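Local coordinates for protein lipoxygenase (Cyanothece sp., PDB 5EK8) that probably inserts molecular oxygen into polyunsaturated fatty acids as a 9R-lipoxygenase with a non-heme iron centre, at residues Y370-N381 against E481-L492. Sequence-based numbering, arbitrary orientation.
Sequences YAVACFRNLRKN and EWVEIRRFSEDL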
loop_
_atom_site.group_PDB
_atom_site.type_symbol
_atom_site.label_atom_id
_atom_site.label_comp_id
_atom_site.label_asym_id
_atom_site.label_seq_id
_atom_site.Cartn_x
_atom_site.Cartn_y
_atom_site.Cartn_z
ATOM N N TYR A 370 -2.375 -0.816 9.608
ATOM C CA TYR A 370 -1.577 0.074 10.427
ATOM C C TYR A 370 -2.002 1.510 10.214
ATOM O O TYR A 370 -2.018 2.297 11.155
ATOM C CB TYR A 370 -0.098 -0.085 10.115
ATOM C CG TYR A 370 0.460 -1.411 10.541
ATOM C CD1 TYR A 370 0.696 -1.688 11.889
ATOM C CD2 TYR A 370 0.759 -2.388 9.606
ATOM C CE1 TYR A 370 1.213 -2.908 12.289
ATOM C CE2 TYR A 370 1.271 -3.607 9.992
ATOM C CZ TYR A 370 1.496 -3.862 11.333
ATOM O OH TYR A 370 2.014 -5.080 11.697
ATOM N N ALA A 371 -2.344 1.853 8.975
ATOM C CA ALA A 371 -2.840 3.196 8.682
ATOM C C ALA A 371 -4.108 3.499 9.474
ATOM O O ALA A 371 -4.151 4.448 10.266
ATOM C CB ALA A 371 -3.097 3.359 7.193
ATOM N N VAL A 372 -5.130 2.677 9.267
ATOM C CA VAL A 372 -6.411 2.863 9.933
ATOM C C VAL A 372 -6.257 2.948 11.449
ATOM O O VAL A 372 -6.742 3.897 12.069
ATOM C CB VAL A 372 -7.394 1.730 9.591
ATOM C CG1 VAL A 372 -8.687 1.916 10.357
ATOM C CG2 VAL A 372 -7.659 1.696 8.085
ATOM N N ALA A 373 -5.567 1.974 12.039
ATOM C CA ALA A 373 -5.333 1.991 13.483
ATOM C C ALA A 373 -4.632 3.280 13.925
ATOM O O ALA A 373 -5.035 3.926 14.907
ATOM C CB ALA A 373 -4.521 0.787 13.896
ATOM N N CYS A 374 -3.589 3.647 13.182
ATOM C CA CYS A 374 -2.789 4.826 13.482
ATOM C C CYS A 374 -3.633 6.084 13.551
ATOM O O CYS A 374 -3.651 6.775 14.571
ATOM C CB CYS A 374 -1.691 5.005 12.433
ATOM S SG CYS A 374 -0.855 6.603 12.491
ATOM N N PHE A 375 -4.331 6.382 12.462
ATOM C CA PHE A 375 -5.148 7.588 12.407
ATOM C C PHE A 375 -6.322 7.502 13.371
ATOM O O PHE A 375 -6.888 8.521 13.763
ATOM C CB PHE A 375 -5.641 7.842 10.980
ATOM C CG PHE A 375 -4.595 8.440 10.082
ATOM C CD1 PHE A 375 -4.359 9.805 10.087
ATOM C CD2 PHE A 375 -3.838 7.639 9.243
ATOM C CE1 PHE A 375 -3.398 10.358 9.270
ATOM C CE2 PHE A 375 -2.874 8.188 8.424
ATOM C CZ PHE A 375 -2.655 9.549 8.438
ATOM N N ARG A 376 -6.683 6.283 13.757
ATOM C CA ARG A 376 -7.752 6.100 14.723
ATOM C C ARG A 376 -7.325 6.509 16.124
ATOM O O ARG A 376 -8.113 7.096 16.860
ATOM C CB ARG A 376 -8.229 4.650 14.740
ATOM C CG ARG A 376 -9.305 4.329 13.727
ATOM C CD ARG A 376 -9.668 2.847 13.778
ATOM N NE ARG A 376 -10.447 2.515 14.965
ATOM C CZ ARG A 376 -11.768 2.384 14.970
ATOM N NH1 ARG A 376 -12.456 2.549 13.850
ATOM N NH2 ARG A 376 -12.404 2.082 16.092
ATOM N N ASN A 377 -6.083 6.205 16.497
ATOM C CA ASN A 377 -5.713 6.299 17.912
ATOM C C ASN A 377 -4.513 7.182 18.274
ATOM O O ASN A 377 -4.247 7.402 19.455
ATOM C CB ASN A 377 -5.461 4.889 18.455
ATOM C CG ASN A 377 -6.661 3.975 18.280
ATOM O OD1 ASN A 377 -7.621 4.040 19.046
ATOM N ND2 ASN A 377 -6.609 3.112 17.271
ATOM N N LEU A 378 -3.792 7.690 17.279
ATOM C CA LEU A 378 -2.585 8.466 17.562
ATOM C C LEU A 378 -2.782 9.963 17.335
ATOM O O LEU A 378 -2.814 10.423 16.194
ATOM C CB LEU A 378 -1.417 7.956 16.714
ATOM C CG LEU A 378 -1.001 6.513 17.000
ATOM C CD1 LEU A 378 0.222 6.123 16.179
ATOM C CD2 LEU A 378 -0.745 6.318 18.492
ATOM N N ARG A 379 -2.902 10.714 18.427
ATOM C CA ARG A 379 -3.096 12.165 18.359
ATOM C C ARG A 379 -2.080 12.939 19.201
ATOM O O ARG A 379 -1.189 13.595 18.659
ATOM C CB ARG A 379 -4.514 12.528 18.799
ATOM C CG ARG A 379 -5.502 12.573 17.657
ATOM C CD ARG A 379 -6.931 12.438 18.133
ATOM N NE ARG A 379 -7.626 11.441 17.331
ATOM C CZ ARG A 379 -8.067 10.281 17.799
ATOM N NH1 ARG A 379 -8.678 9.433 16.987
ATOM N NH2 ARG A 379 -7.907 9.974 19.078
ATOM N N LYS A 380 -2.220 12.870 20.523
ATOM C CA LYS A 380 -1.304 13.563 21.430
ATOM C C LYS A 380 0.080 12.918 21.475
ATOM O O LYS A 380 1.080 13.587 21.748
ATOM C CB LYS A 380 -1.886 13.616 22.844
ATOM C CG LYS A 380 -3.030 14.598 23.012
ATOM C CD LYS A 380 -3.197 14.980 24.477
ATOM C CE LYS A 380 -4.309 15.999 24.668
ATOM N NZ LYS A 380 -4.346 16.515 26.063
ATOM N N ASN A 381 0.133 11.618 21.199
ATOM C CA ASN A 381 1.388 10.878 21.266
ATOM C C ASN A 381 2.301 11.155 20.066
ATOM O O ASN A 381 1.911 10.951 18.916
ATOM C CB ASN A 381 1.107 9.379 21.380
ATOM C CG ASN A 381 2.295 8.605 21.913
ATOM O OD1 ASN A 381 3.392 8.665 21.357
ATOM N ND2 ASN A 381 2.084 7.881 23.008
ATOM N N GLU A 481 1.466 9.721 27.167
ATOM C CA GLU A 481 0.267 9.417 26.399
ATOM C C GLU A 481 0.346 8.014 25.813
ATOM O O GLU A 481 -0.019 7.782 24.660
ATOM C CB GLU A 481 0.063 10.454 25.292
ATOM C CG GLU A 481 -0.246 11.856 25.804
ATOM C CD GLU A 481 -1.618 11.960 26.463
ATOM O OE1 GLU A 481 -2.369 10.955 26.477
ATOM O OE2 GLU A 481 -1.948 13.058 26.968
ATOM N N TRP A 482 0.819 7.084 26.635
ATOM C CA TRP A 482 1.005 5.698 26.224
ATOM C C TRP A 482 -0.331 4.996 25.984
ATOM O O TRP A 482 -0.407 4.005 25.247
ATOM C CB TRP A 482 1.820 4.951 27.281
ATOM C CG TRP A 482 2.114 3.539 26.919
ATOM C CD1 TRP A 482 1.451 2.424 27.348
ATOM C CD2 TRP A 482 3.152 3.079 26.049
ATOM N NE1 TRP A 482 2.011 1.301 26.796
ATOM C CE2 TRP A 482 3.058 1.675 25.995
ATOM C CE3 TRP A 482 4.151 3.720 25.306
ATOM C CZ2 TRP A 482 3.924 0.897 25.228
ATOM C CZ3 TRP A 482 5.009 2.945 24.544
ATOM C CH2 TRP A 482 4.892 1.549 24.513
ATOM N N VAL A 483 -1.381 5.522 26.607
ATOM C CA VAL A 483 -2.731 4.994 26.441
ATOM C C VAL A 483 -3.110 4.933 24.963
ATOM O O VAL A 483 -3.758 3.982 24.508
ATOM C CB VAL A 483 -3.756 5.846 27.216
ATOM C CG1 VAL A 483 -5.180 5.495 26.807
ATOM C CG2 VAL A 483 -3.561 5.659 28.713
ATOM N N GLU A 484 -2.676 5.943 24.215
ATOM C CA GLU A 484 -2.892 5.974 22.775
ATOM C C GLU A 484 -2.210 4.780 22.115
ATOM O O GLU A 484 -2.783 4.139 21.236
ATOM C CB GLU A 484 -2.381 7.291 22.173
ATOM C CG GLU A 484 -3.192 8.511 22.588
ATOM C CD GLU A 484 -2.945 9.722 21.700
ATOM O OE1 GLU A 484 -2.032 9.667 20.850
ATOM O OE2 GLU A 484 -3.669 10.733 21.852
ATOM N N ILE A 485 -0.992 4.472 22.553
ATOM C CA ILE A 485 -0.280 3.308 22.029
ATOM C C ILE A 485 -1.041 2.025 22.333
ATOM O O ILE A 485 -1.093 1.115 21.501
ATOM C CB ILE A 485 1.144 3.196 22.600
ATOM C CG1 ILE A 485 1.943 4.464 22.280
ATOM C CG2 ILE A 485 1.837 1.956 22.054
ATOM C CD1 ILE A 485 1.989 4.815 20.802
ATOM N N ARG A 486 -1.648 1.956 23.514
ATOM C CA ARG A 486 -2.429 0.776 23.860
ATOM C C ARG A 486 -3.658 0.632 22.965
ATOM O O ARG A 486 -3.935 -0.457 22.468
ATOM C CB ARG A 486 -2.861 0.802 25.326
ATOM C CG ARG A 486 -3.594 -0.466 25.744
ATOM C CD ARG A 486 -3.914 -0.511 27.228
ATOM N NE ARG A 486 -4.521 -1.792 27.587
ATOM C CZ ARG A 486 -4.733 -2.206 28.831
ATOM N NH1 ARG A 486 -4.388 -1.444 29.860
ATOM N NH2 ARG A 486 -5.290 -3.388 29.045
ATOM N N ARG A 487 -4.395 1.721 22.764
ATOM C CA ARG A 487 -5.583 1.682 21.907
ATOM C C ARG A 487 -5.211 1.318 20.473
ATOM O O ARG A 487 -5.933 0.582 19.794
ATOM C CB ARG A 487 -6.316 3.021 21.944
ATOM C CG ARG A 487 -6.910 3.334 23.303
ATOM C CD ARG A 487 -7.899 2.256 23.727
ATOM N NE ARG A 487 -8.282 2.395 25.127
ATOM C CZ ARG A 487 -7.692 1.749 26.127
ATOM N NH1 ARG A 487 -6.695 0.913 25.876
ATOM N NH2 ARG A 487 -8.100 1.936 27.375
ATOM N N PHE A 488 -4.071 1.844 20.035
ATOM C CA PHE A 488 -3.466 1.534 18.743
ATOM C C PHE A 488 -3.233 0.026 18.601
ATOM O O PHE A 488 -3.710 -0.619 17.652
ATOM C CB PHE A 488 -2.154 2.323 18.615
ATOM C CG PHE A 488 -1.360 2.036 17.371
ATOM C CD1 PHE A 488 -1.858 2.346 16.117
ATOM C CD2 PHE A 488 -0.087 1.500 17.462
ATOM C CE1 PHE A 488 -1.109 2.101 14.970
ATOM C CE2 PHE A 488 0.666 1.251 16.321
ATOM C CZ PHE A 488 0.155 1.554 15.073
ATOM N N SER A 489 -2.513 -0.526 19.572
ATOM C CA SER A 489 -2.225 -1.952 19.629
ATOM C C SER A 489 -3.505 -2.792 19.588
ATOM O O SER A 489 -3.624 -3.738 18.802
ATOM C CB SER A 489 -1.420 -2.263 20.896
ATOM O OG SER A 489 -1.286 -3.657 21.101
ATOM N N GLU A 490 -4.462 -2.426 20.436
ATOM C CA GLU A 490 -5.719 -3.154 20.554
ATOM C C GLU A 490 -6.494 -3.152 19.244
ATOM O O GLU A 490 -7.004 -4.183 18.833
ATOM C CB GLU A 490 -6.575 -2.565 21.676
ATOM C CG GLU A 490 -6.029 -2.838 23.068
ATOM C CD GLU A 490 -6.841 -2.169 24.155
ATOM O OE1 GLU A 490 -6.384 -2.160 25.319
ATOM O OE2 GLU A 490 -7.936 -1.650 23.848
ATOM N N ASP A 491 -6.572 -1.999 18.586
ATOM C CA ASP A 491 -7.246 -1.916 17.293
ATOM C C ASP A 491 -6.564 -2.811 16.258
ATOM O O ASP A 491 -7.236 -3.543 15.510
ATOM C CB ASP A 491 -7.290 -0.467 16.805
ATOM C CG ASP A 491 -8.615 0.213 17.116
ATOM O OD1 ASP A 491 -8.765 1.408 16.782
ATOM O OD2 ASP A 491 -9.510 -0.449 17.684
ATOM N N LEU A 492 -5.230 -2.763 16.233
ATOM C CA LEU A 492 -4.448 -3.644 15.358
ATOM C C LEU A 492 -4.775 -5.126 15.556
ATOM O O LEU A 492 -5.154 -5.814 14.606
ATOM C CB LEU A 492 -2.950 -3.426 15.570
ATOM C CG LEU A 492 -2.389 -2.118 15.016
ATOM C CD1 LEU A 492 -0.980 -1.877 15.545
ATOM C CD2 LEU A 492 -2.415 -2.119 13.478
#
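Asp491 and Arg376 form a salt bridge, with Arg376 NE 2.7 Å from Asp491 OD1. Asn377 ND2 donates to Asp491 OD1 at 2.8 Å, almost straight (178°). The two donors approach from opposite faces of the carboxylate plane. A bend in the Arg376 chain (chi3 73°) turns NE towards the acid, while its NH1 bonds to Asp63 and to the carbonyl of Trp163. Asn377 ND2 also bonds to Ala373 O one helical turn back, and the two bonds together hold the amide's rotation.

Glu484 accepts three backbone N-H groups just after the end of helix 337-377. Glu484 OE1 takes Arg379 N at 2.8 Å and Asn381 N at 2.9 Å, again from opposite faces of the carboxylate. Glu484 OE2 takes Lys380 N at 2.9 Å on the syn side, and Asn70 ND2 also bonds to it. One buried carboxylate thus holds the turn that follows the helix. Beside it, Asn381 ND2 donates to Glu481 O, lying above the carbonyl plane.

The packing is knobs-into-holes. Asn377 sits among Glu484, Arg487, Phe488 and Asp491. Phe488 sits among Tyr370, Ala373, Cys374 and Asn377, its ring edge turned to the backbone of Tyr370, Ala373 and Cys374. With CG anti to the backbone N (chi1 176°), the Phe488 ring reaches across to helix 337-377, between Leu378 CD1 on one face and Leu492 CD1 on the other. Leu492 CD2 touches Ala373 CB at 3.6 Å and Tyr370 CD1 at 3.5 Å.

The two helix segments run roughly antiparallel, their axes 8.8 Å apart at closest approach. The contact joins the end of helix 337-377, which carries the iron ligands His359 and His364, to helix 482-495. Helix 549-574 packs against Tyr370 and Trp482, and helix 383-391 against Cys374 and Leu378. The link between strands 53-61 and 72-79 reaches the contact through Asp63 and Asn70.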